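Local coordinates for RimK-related lysine biosynthesis protein (PDB 5K2M) that binds ADP and magnesium in an ATP-grasp fold and probably acts as an ATP-dependent ligase in amino-acid biosynthesis, at residues I228-S233 / L237-V242; K93-E98 / E211-K216; A16-A21 / G25-L30; I47-S52 / G261-Y266. All coordinates share one frame; numbering follows the deposited sequence.

Contact 1. Residues I228-S233 / L237-V242; sequences IDIFES and LLVNEV. With MG (magnesium ion), chain Q; MG (magnesium ion), chain R; ADP (adenosine-5'-diphosphate), chain O.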
# COMPACT_ATOMS: atom_id res chain seq x y z
N ILE A 228 16.16 43.33 -28.86
CA ILE A 228 16.94 43.98 -27.84
C ILE A 228 16.55 45.46 -27.79
O ILE A 228 16.33 46.07 -28.84
CB ILE A 228 18.43 43.82 -28.16
CG1 ILE A 228 18.75 42.32 -28.30
CG2 ILE A 228 19.29 44.47 -27.07
CD1 ILE A 228 20.03 42.02 -29.03
N ASP A 229 16.42 46.00 -26.58
CA ASP A 229 16.12 47.43 -26.36
C ASP A 229 17.37 48.18 -25.88
O ASP A 229 17.94 47.83 -24.85
CB ASP A 229 15.06 47.61 -25.29
CG ASP A 229 13.72 47.01 -25.66
OD1 ASP A 229 13.66 46.13 -26.54
OD2 ASP A 229 12.71 47.42 -25.04
N ILE A 230 17.74 49.24 -26.60
CA ILE A 230 18.95 50.00 -26.29
C ILE A 230 18.60 51.48 -26.05
O ILE A 230 17.71 52.02 -26.70
CB ILE A 230 19.98 49.84 -27.44
CG1 ILE A 230 20.51 48.40 -27.48
CG2 ILE A 230 21.14 50.81 -27.29
CD1 ILE A 230 21.23 48.02 -28.76
N PHE A 231 19.29 52.12 -25.10
CA PHE A 231 19.12 53.55 -24.83
C PHE A 231 20.36 54.34 -25.20
O PHE A 231 21.48 53.93 -24.89
CB PHE A 231 18.88 53.82 -23.34
CG PHE A 231 17.67 53.16 -22.74
CD1 PHE A 231 16.66 52.63 -23.52
CD2 PHE A 231 17.54 53.10 -21.36
CE1 PHE A 231 15.55 52.05 -22.94
CE2 PHE A 231 16.44 52.51 -20.77
CZ PHE A 231 15.44 51.99 -21.57
N GLU A 232 20.15 55.49 -25.84
CA GLU A 232 21.21 56.49 -25.99
C GLU A 232 21.19 57.37 -24.74
O GLU A 232 20.12 57.80 -24.31
CB GLU A 232 20.99 57.35 -27.23
CG GLU A 232 21.02 56.56 -28.54
CD GLU A 232 20.28 57.25 -29.67
OE1 GLU A 232 19.03 57.30 -29.63
OE2 GLU A 232 20.96 57.74 -30.59
N SER A 233 22.36 57.62 -24.18
CA SER A 233 22.51 58.48 -23.01
C SER A 233 23.80 59.27 -23.13
O SER A 233 24.64 58.95 -23.97
CB SER A 233 22.54 57.65 -21.73
OG SER A 233 23.78 56.99 -21.59
N LEU A 237 25.74 54.27 -25.35
CA LEU A 237 24.66 53.31 -25.48
C LEU A 237 24.60 52.36 -24.28
O LEU A 237 25.62 51.93 -23.76
CB LEU A 237 24.80 52.52 -26.78
CG LEU A 237 24.81 53.38 -28.05
CD1 LEU A 237 25.12 52.50 -29.26
CD2 LEU A 237 23.50 54.11 -28.25
N LEU A 238 23.38 52.05 -23.85
CA LEU A 238 23.16 51.11 -22.75
C LEU A 238 22.11 50.10 -23.19
O LEU A 238 21.12 50.47 -23.84
CB LEU A 238 22.64 51.84 -21.50
CG LEU A 238 23.38 53.11 -21.06
CD1 LEU A 238 22.51 53.98 -20.19
CD2 LEU A 238 24.69 52.76 -20.36
N VAL A 239 22.31 48.84 -22.81
CA VAL A 239 21.34 47.80 -23.08
C VAL A 239 20.36 47.77 -21.93
O VAL A 239 20.76 47.66 -20.78
CB VAL A 239 22.00 46.42 -23.25
CG1 VAL A 239 20.93 45.36 -23.53
CG2 VAL A 239 23.01 46.47 -24.39
N ASN A 240 19.07 47.87 -22.23
CA ASN A 240 18.05 47.96 -21.21
C ASN A 240 17.45 46.59 -20.93
O ASN A 240 17.39 46.14 -19.79
CB ASN A 240 16.96 48.94 -21.64
CG ASN A 240 15.74 48.88 -20.73
OD1 ASN A 240 15.88 48.92 -19.51
ND2 ASN A 240 14.56 48.77 -21.32
N GLU A 241 17.03 45.94 -22.01
CA GLU A 241 16.21 44.77 -21.93
C GLU A 241 16.39 43.91 -23.17
O GLU A 241 16.77 44.42 -24.22
CB GLU A 241 14.77 45.25 -21.89
CG GLU A 241 13.79 44.17 -21.60
CD GLU A 241 12.43 44.41 -22.20
OE1 GLU A 241 12.23 45.29 -23.07
OE2 GLU A 241 11.56 43.64 -21.80
N VAL A 242 16.11 42.62 -23.05
CA VAL A 242 15.99 41.72 -24.20
C VAL A 242 14.61 41.05 -24.14
O VAL A 242 14.04 40.95 -23.06
CB VAL A 242 17.13 40.68 -24.23
CG1 VAL A 242 18.48 41.38 -24.37
CG2 VAL A 242 17.13 39.81 -22.98
MG MG Q . 11.04 47.08 -23.96
MG MG R . 10.11 43.88 -23.05
PB ADP O . 8.98 46.62 -21.44
O1B ADP O . 9.15 47.22 -22.81
O2B ADP O . 7.64 46.90 -20.81
O3B ADP O . 9.34 45.16 -21.32
PA ADP O . 11.21 48.38 -20.90
O1A ADP O . 11.69 48.09 -22.31
O2A ADP O . 12.25 48.32 -19.83
O3A ADP O . 9.99 47.43 -20.47
O5' ADP O . 10.54 49.84 -20.85
C5' ADP O . 9.65 50.27 -21.86
C4' ADP O . 10.10 51.62 -22.39
O4' ADP O . 10.11 52.58 -21.33
C3' ADP O . 11.49 51.64 -23.00
O3' ADP O . 11.47 51.31 -24.40
C2' ADP O . 11.92 53.07 -22.75
O2' ADP O . 11.40 53.97 -23.73
C1' ADP O . 11.25 53.42 -21.44
N9 ADP O . 12.16 53.16 -20.32
C8 ADP O . 12.26 52.02 -19.62
N7 ADP O . 13.21 52.10 -18.66
C5 ADP O . 13.74 53.33 -18.76
C6 ADP O . 14.77 54.09 -18.05
N6 ADP O . 15.44 53.52 -17.03
N1 ADP O . 15.00 55.35 -18.47
C2 ADP O . 14.34 55.91 -19.48
N3 ADP O . 13.39 55.29 -20.18
C4 ADP O . 13.05 54.02 -19.86
O HOH W 1 10.49 48.92 -24.92
O HOH W 2 9.26 42.18 -21.93
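With CG anti to the carbonyl carbon (chi1 -63°), the carboxylate of D229 lies alongside that of E241, whose CG is anti to its backbone N (chi1 -171°) and whose chain runs on extended. The two carboxylate planes stand nearly perpendicular, and OD2 of D229 and OE1 of E241, 2.9 Å apart, share one magnesium ion with the alpha- and beta-phosphates of ADP. OE1 also reaches the second magnesium, which OE2 of E241 binds at 1.9 Å. A classic beta bulge in the antiparallel hairpin sets this up: N240 and E241 both face D229, through N240 N to D229 O (2.9 Å) and D229 N to E241 O (2.9 Å). N240 can therefore send ND2 to O2A of ADP (2.8 Å), a nearly straight bond, while its CB sits over one face of the F231 ring, 3.7 Å from the centroid. CE2 of F231 lies 3.5 Å from C5 of the adenine. A serine in place of F231 would probably leave both the adenine and the N240 CB without their aromatic neighbour. R173 and R187 also hold the D229 carboxylate, and K83 that of E241, so cations and metals together probably offset the crowded negative charge of carboxylates and diphosphate.

Contact 2. Residues K93-E98 / E211-K216; sequences KVPVPE and EELSVK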
# COMPACT_ATOMS: atom_id res chain seq x y z
N LYS A 93 29.10 42.23 -19.33
CA LYS A 93 29.27 41.90 -20.75
C LYS A 93 29.05 43.11 -21.66
O LYS A 93 29.75 43.28 -22.64
CB LYS A 93 28.27 40.82 -21.17
CG LYS A 93 28.36 39.53 -20.37
CD LYS A 93 29.60 38.74 -20.72
CE LYS A 93 29.27 37.26 -20.89
NZ LYS A 93 28.82 36.65 -19.61
N VAL A 94 28.02 43.89 -21.34
CA VAL A 94 27.69 45.10 -22.07
C VAL A 94 27.27 46.17 -21.06
O VAL A 94 26.89 45.85 -19.94
CB VAL A 94 26.55 44.86 -23.08
CG1 VAL A 94 27.00 43.87 -24.14
CG2 VAL A 94 25.30 44.35 -22.39
N PRO A 95 27.36 47.45 -21.45
CA PRO A 95 26.89 48.47 -20.51
C PRO A 95 25.36 48.47 -20.39
O PRO A 95 24.65 48.22 -21.37
CB PRO A 95 27.42 49.79 -21.09
CG PRO A 95 27.77 49.50 -22.52
CD PRO A 95 28.02 48.03 -22.63
N VAL A 96 24.88 48.75 -19.18
CA VAL A 96 23.45 48.74 -18.86
C VAL A 96 23.14 49.95 -17.97
O VAL A 96 24.03 50.46 -17.32
CB VAL A 96 23.06 47.46 -18.09
CG1 VAL A 96 23.27 46.22 -18.97
CG2 VAL A 96 23.84 47.33 -16.79
N PRO A 97 21.88 50.39 -17.92
CA PRO A 97 21.62 51.42 -16.93
C PRO A 97 21.91 50.91 -15.53
O PRO A 97 21.80 49.71 -15.26
CB PRO A 97 20.12 51.69 -17.08
CG PRO A 97 19.76 51.16 -18.43
CD PRO A 97 20.66 49.98 -18.63
N GLU A 98 22.31 51.82 -14.66
CA GLU A 98 22.41 51.54 -13.23
C GLU A 98 21.11 50.95 -12.73
O GLU A 98 20.05 51.49 -13.02
CB GLU A 98 22.66 52.81 -12.45
CG GLU A 98 23.74 52.67 -11.41
CD GLU A 98 25.07 53.09 -11.98
OE1 GLU A 98 25.84 52.19 -12.41
OE2 GLU A 98 25.32 54.32 -12.02
N GLU A 211 24.77 47.88 -33.88
CA GLU A 211 24.92 46.52 -34.41
C GLU A 211 25.86 45.69 -33.55
O GLU A 211 25.52 44.57 -33.15
CB GLU A 211 25.42 46.53 -35.87
CG GLU A 211 25.83 45.15 -36.39
CD GLU A 211 26.04 45.09 -37.89
OE1 GLU A 211 25.79 46.11 -38.58
OE2 GLU A 211 26.47 44.02 -38.37
N GLU A 212 27.04 46.24 -33.27
CA GLU A 212 28.05 45.54 -32.47
C GLU A 212 27.60 45.33 -31.04
O GLU A 212 27.80 44.27 -30.48
CB GLU A 212 29.36 46.33 -32.48
CG GLU A 212 30.49 45.67 -31.70
CD GLU A 212 31.77 46.49 -31.71
OE1 GLU A 212 32.49 46.45 -30.69
OE2 GLU A 212 32.06 47.16 -32.73
N LEU A 213 27.00 46.36 -30.44
CA LEU A 213 26.45 46.23 -29.09
C LEU A 213 25.32 45.19 -29.03
O LEU A 213 25.23 44.39 -28.09
CB LEU A 213 25.93 47.58 -28.59
CG LEU A 213 25.40 47.63 -27.16
CD1 LEU A 213 26.50 47.26 -26.17
CD2 LEU A 213 24.86 49.01 -26.86
N SER A 214 24.46 45.20 -30.05
CA SER A 214 23.36 44.25 -30.14
C SER A 214 23.86 42.80 -30.19
O SER A 214 23.33 41.94 -29.47
CB SER A 214 22.51 44.53 -31.37
OG SER A 214 21.86 45.79 -31.24
N VAL A 215 24.88 42.54 -31.00
CA VAL A 215 25.44 41.20 -31.11
C VAL A 215 26.04 40.76 -29.77
O VAL A 215 25.84 39.62 -29.35
CB VAL A 215 26.51 41.09 -32.25
CG1 VAL A 215 27.23 39.75 -32.21
CG2 VAL A 215 25.86 41.27 -33.62
N LYS A 216 26.76 41.66 -29.11
CA LYS A 216 27.36 41.36 -27.80
C LYS A 216 26.30 41.07 -26.74
O LYS A 216 26.47 40.17 -25.93
CB LYS A 216 28.25 42.51 -27.33
CG LYS A 216 29.67 42.48 -27.88
CD LYS A 216 30.38 43.80 -27.59
CE LYS A 216 31.89 43.72 -27.77
NZ LYS A 216 32.55 43.13 -26.57
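The loop 93-98, which links helix 83-90 to strand 99-102 in the ATP-grasp region, lies against one side of helix 208-219 through V94 and P95, which meet L213 and K216. The contact is small and wholly apolar. The delta-methyl CD1 of L213 makes two of the contacts: it stands 3.9 Å from CB of V94 and also 3.9 Å from CD of P95, so one methyl touches two consecutive residues of the loop. L213 has its CG anti to the backbone N (chi1 -176°), which swings the isobutyl group from the flank of the helix toward the loop, where it crosses the proline ring at a slant. One turn further along, K216 offers the root of its side chain, and CG1 of V94 comes within 3.7 Å of its CB. The side chains of V94 and K216 run past each other in opposite directions, so the valine meets the start of the lysine chain and not its ammonium end. V94 and L213 both also rest on V239 of strand 236-243, and the backbone of P95 is hydrogen-bonded to that same residue. The loop is thus tied to the outer strand at V239, while S214 on the helix packs against I230 of the adjoining strand. Helix and loop pack by aliphatic contacts beside the antiparallel sheet that carries the nucleotide, a helix-on-sheet packing consistent with the ATP-grasp fold.

Contact 3. Residues A16-A21 / G25-L30; sequences AIKERA and GEVVML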
# COMPACT_ATOMS: atom_id res chain seq x y z
N ALA A 16 3.18 35.95 -41.10
CA ALA A 16 4.42 36.00 -41.86
C ALA A 16 5.28 34.77 -41.54
O ALA A 16 5.84 34.14 -42.43
CB ALA A 16 5.18 37.29 -41.56
N ILE A 17 5.34 34.41 -40.25
CA ILE A 17 6.10 33.23 -39.85
C ILE A 17 5.55 31.99 -40.55
O ILE A 17 6.31 31.18 -41.06
CB ILE A 17 6.13 33.07 -38.32
CG1 ILE A 17 6.96 34.21 -37.71
CG2 ILE A 17 6.77 31.74 -37.91
CD1 ILE A 17 6.71 34.45 -36.24
N LYS A 18 4.22 31.88 -40.59
CA LYS A 18 3.56 30.76 -41.22
C LYS A 18 3.92 30.64 -42.69
O LYS A 18 4.26 29.56 -43.16
CB LYS A 18 2.04 30.90 -41.05
CG LYS A 18 1.23 29.90 -41.87
CD LYS A 18 -0.23 29.98 -41.48
CE LYS A 18 -1.04 28.80 -42.01
NZ LYS A 18 -1.81 29.20 -43.21
N GLU A 19 3.84 31.75 -43.42
CA GLU A 19 4.19 31.78 -44.84
C GLU A 19 5.63 31.30 -45.07
O GLU A 19 5.87 30.45 -45.92
CB GLU A 19 4.01 33.18 -45.44
CG GLU A 19 4.11 33.25 -46.97
CD GLU A 19 5.54 33.30 -47.49
OE1 GLU A 19 5.85 32.64 -48.52
OE2 GLU A 19 6.38 34.01 -46.89
N ARG A 20 6.57 31.83 -44.29
CA ARG A 20 8.00 31.48 -44.48
C ARG A 20 8.24 30.02 -44.14
O ARG A 20 8.92 29.32 -44.89
CB ARG A 20 8.92 32.34 -43.62
CG ARG A 20 8.78 33.83 -43.80
CD ARG A 20 9.25 34.37 -45.14
NE ARG A 20 9.24 35.84 -45.05
CZ ARG A 20 8.14 36.60 -45.02
NH1 ARG A 20 6.92 36.07 -45.16
NH2 ARG A 20 8.26 37.92 -44.88
N ALA A 21 7.66 29.55 -43.04
CA ALA A 21 7.78 28.16 -42.62
C ALA A 21 7.34 27.23 -43.74
O ALA A 21 7.96 26.18 -43.95
CB ALA A 21 6.97 27.89 -41.36
N GLY A 25 8.94 23.56 -45.30
CA GLY A 25 8.28 22.28 -45.04
C GLY A 25 6.82 22.42 -44.68
O GLY A 25 6.19 23.41 -44.99
N GLU A 26 6.28 21.39 -44.04
CA GLU A 26 4.89 21.35 -43.64
C GLU A 26 4.72 22.15 -42.34
O GLU A 26 5.51 22.00 -41.41
CB GLU A 26 4.51 19.89 -43.43
CG GLU A 26 3.04 19.63 -43.18
CD GLU A 26 2.73 18.14 -43.10
OE1 GLU A 26 3.66 17.32 -43.28
OE2 GLU A 26 1.56 17.77 -42.85
N VAL A 27 3.72 23.02 -42.29
CA VAL A 27 3.47 23.87 -41.12
C VAL A 27 2.28 23.33 -40.32
O VAL A 27 1.22 23.13 -40.88
CB VAL A 27 3.18 25.32 -41.54
CG1 VAL A 27 3.01 26.21 -40.32
CG2 VAL A 27 4.30 25.86 -42.42
N VAL A 28 2.48 23.09 -39.03
CA VAL A 28 1.39 22.69 -38.13
C VAL A 28 1.06 23.84 -37.19
O VAL A 28 1.86 24.19 -36.32
CB VAL A 28 1.77 21.44 -37.30
CG1 VAL A 28 0.58 20.94 -36.48
CG2 VAL A 28 2.30 20.36 -38.22
N MET A 29 -0.12 24.42 -37.38
CA MET A 29 -0.58 25.54 -36.57
C MET A 29 -1.17 25.01 -35.29
O MET A 29 -2.11 24.24 -35.32
CB MET A 29 -1.65 26.33 -37.32
CG MET A 29 -1.18 26.91 -38.64
SD MET A 29 0.23 28.00 -38.40
CE MET A 29 -0.53 29.40 -37.61
N LEU A 30 -0.62 25.42 -34.15
CA LEU A 30 -1.04 24.88 -32.87
C LEU A 30 -1.56 26.00 -32.01
O LEU A 30 -0.79 26.69 -31.35
CB LEU A 30 0.12 24.19 -32.17
CG LEU A 30 0.68 22.97 -32.90
CD1 LEU A 30 2.15 22.82 -32.56
CD2 LEU A 30 -0.10 21.72 -32.55
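K18 and M29 cross at about a right angle, the aliphatic part of the lysine lying over the thioether. CD of K18 is 3.7 Å from SD of M29, and CE of K18 is 3.9 Å from CG of M29. The methionine is bent at both chi2 (-58°) and chi3 (-71°), which folds its sulfur and methyl back to the lysine chain. One turn along the helix the fit is closer: CG2 of V27 meets CB of A21 at 3.5 Å, and the same methyl lies 3.8 Å from the backbone O of K18. At the C-terminal end of the helix a weak bond runs from G25 N to A21 O (3.1 Å), where G25, with positive phi, leaves helical geometry. NZ of K18 pairs with an acidic side chain of another protein chain. An alanine at K18 would remove the methylenes beside M29 and is likely to leave both the thioether uncovered on that side and the acidic partner without its cation. The contact closes the second half of the beta-alpha-beta unit formed by strand 2-7, helix 12-24 and strand 26-31, with V27 also touching I5 of the adjacent strand 2-7 and I17 reaching across to helix 259-272.

Contact 4. Residues I47-S52 / G261-Y266; sequences IIRNVS and GKLVEY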
# COMPACT_ATOMS: atom_id res chain seq x y z
N ILE A 47 8.06 26.79 -33.22
CA ILE A 47 8.29 28.22 -33.08
C ILE A 47 7.26 28.74 -32.09
O ILE A 47 6.06 28.72 -32.36
CB ILE A 47 8.18 28.94 -34.44
CG1 ILE A 47 9.29 28.44 -35.37
CG2 ILE A 47 8.29 30.45 -34.27
CD1 ILE A 47 9.09 28.79 -36.83
N ILE A 48 7.74 29.19 -30.94
CA ILE A 48 6.89 29.56 -29.82
C ILE A 48 6.43 31.01 -29.96
O ILE A 48 7.25 31.92 -29.87
CB ILE A 48 7.65 29.38 -28.49
CG1 ILE A 48 8.09 27.92 -28.32
CG2 ILE A 48 6.81 29.83 -27.30
CD1 ILE A 48 6.97 26.94 -28.03
N ARG A 49 5.13 31.23 -30.18
CA ARG A 49 4.61 32.58 -30.41
C ARG A 49 3.40 32.96 -29.53
O ARG A 49 2.70 33.93 -29.86
CB ARG A 49 4.26 32.76 -31.89
CG ARG A 49 5.44 32.58 -32.83
CD ARG A 49 6.49 33.67 -32.64
NE ARG A 49 5.93 34.99 -32.85
CZ ARG A 49 6.62 36.13 -32.82
NH1 ARG A 49 5.98 37.28 -33.02
NH2 ARG A 49 7.93 36.13 -32.60
N ASN A 50 3.19 32.26 -28.42
CA ASN A 50 2.06 32.56 -27.52
C ASN A 50 2.17 34.02 -27.02
O ASN A 50 3.25 34.46 -26.65
CB ASN A 50 2.05 31.64 -26.28
CG ASN A 50 2.10 30.14 -26.61
OD1 ASN A 50 1.22 29.38 -26.21
ND2 ASN A 50 3.17 29.70 -27.25
N VAL A 51 1.07 34.77 -26.98
CA VAL A 51 1.13 36.17 -26.48
C VAL A 51 1.48 36.25 -24.98
O VAL A 51 2.18 37.16 -24.54
CB VAL A 51 -0.17 36.94 -26.78
CG1 VAL A 51 -0.10 38.36 -26.22
CG2 VAL A 51 -0.40 37.02 -28.27
N SER A 52 1.00 35.29 -24.20
CA SER A 52 1.33 35.23 -22.80
C SER A 52 2.76 34.72 -22.63
O SER A 52 3.12 33.65 -23.13
CB SER A 52 0.35 34.32 -22.04
OG SER A 52 0.89 33.92 -20.80
N GLY A 261 11.27 35.49 -41.80
CA GLY A 261 12.12 34.58 -42.56
C GLY A 261 13.38 34.14 -41.83
O GLY A 261 13.72 32.95 -41.81
N LYS A 262 14.08 35.10 -41.23
CA LYS A 262 15.27 34.81 -40.44
C LYS A 262 14.94 33.94 -39.22
O LYS A 262 15.71 33.05 -38.86
CB LYS A 262 15.94 36.11 -39.99
CG LYS A 262 16.50 36.95 -41.13
CD LYS A 262 17.82 36.37 -41.60
CE LYS A 262 18.35 37.10 -42.81
NZ LYS A 262 19.58 36.40 -43.31
N LEU A 263 13.79 34.20 -38.60
CA LEU A 263 13.36 33.43 -37.45
C LEU A 263 13.10 31.98 -37.86
O LEU A 263 13.50 31.04 -37.15
CB LEU A 263 12.10 34.06 -36.83
CG LEU A 263 11.43 33.35 -35.66
CD1 LEU A 263 12.33 33.38 -34.44
CD2 LEU A 263 10.09 34.00 -35.34
N VAL A 264 12.45 31.79 -39.00
CA VAL A 264 12.17 30.45 -39.51
C VAL A 264 13.45 29.72 -39.94
O VAL A 264 13.59 28.52 -39.68
CB VAL A 264 11.15 30.50 -40.67
CG1 VAL A 264 11.06 29.16 -41.37
CG2 VAL A 264 9.78 30.90 -40.14
N GLU A 265 14.38 30.43 -40.58
CA GLU A 265 15.67 29.84 -40.97
C GLU A 265 16.44 29.34 -39.75
O GLU A 265 17.04 28.28 -39.78
CB GLU A 265 16.53 30.84 -41.76
CG GLU A 265 16.00 31.13 -43.16
CD GLU A 265 16.69 32.31 -43.85
OE1 GLU A 265 17.73 32.79 -43.36
OE2 GLU A 265 16.18 32.74 -44.90
N TYR A 266 16.41 30.11 -38.68
CA TYR A 266 17.01 29.69 -37.44
C TYR A 266 16.28 28.46 -36.89
O TYR A 266 16.92 27.49 -36.49
CB TYR A 266 16.96 30.82 -36.44
CG TYR A 266 17.60 30.45 -35.13
CD1 TYR A 266 18.96 30.30 -35.03
CD2 TYR A 266 16.83 30.24 -34.01
CE1 TYR A 266 19.56 29.94 -33.85
CE2 TYR A 266 17.42 29.88 -32.81
CZ TYR A 266 18.79 29.75 -32.74
OH TYR A 266 19.39 29.41 -31.57
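I47 meets helix 259-272 with two of its branches. CG2 touches CD2 of L263 at 4.1 Å, the two side chains crossing at a slant, while CD1 reaches CG2 of V264 at 4.0 Å, those chains lying about perpendicular. I47 has CG1 anti to the carbonyl carbon (chi1 -64°) and its chain then runs out extended, which carries CD1 beyond CG2 to the second helix residue. L263 places its CG anti to the backbone N (chi1 176°) and points CD2 at the strand. That methyl serves a second neighbour as well: NH2 of R49 approaches it to 4.1 Å, a van der Waals contact made obliquely to the guanidinium group. In the next shell I17 of helix 12-24 packs on I47, R49, L263 and V264, so three elements share one hydrophobic cluster. The charged end of R49 is placed by other partners: NE forms a salt bridge with E14, and NH1 bonds to the carbonyl of M246. On the strand side, backbone bonds from I47 to G4 and T6 fix the position of the isoleucine in the parallel sheet. The contact therefore joins a helix from the C-terminal end of the chain to the N-terminal parallel sheet through aliphatic groups, while the buried arginine in their midst has its charge probably balanced by E14 and its N-H groups engaged by polar partners.

In the fold
Contacts 1 and 2 adjoin, their centres about 7 Å apart: CD1 of I228 packs on O of S214 at 3.3 Å, and O of V239 lies 3.2 Å from CD of P97. Contact 1 supplies part of the nucleotide and magnesium site; contact 2 lies farther from the nucleotide, the side chain of P95 about 13 Å from ADP. On the opposite side of the chain's centre from contact 1, contacts 3 and 4 also touch, centres about 10 Å apart, where CD1 of I17 lies 3.5 Å from CD2 of L263. Contact 4 is nearer to the site, with the R49 side chain about 12 Å from a magnesium ion, and its loop encloses contacts 1 and 2 in sequence. Contact 3 is about 32 Å from contact 1, centre to centre.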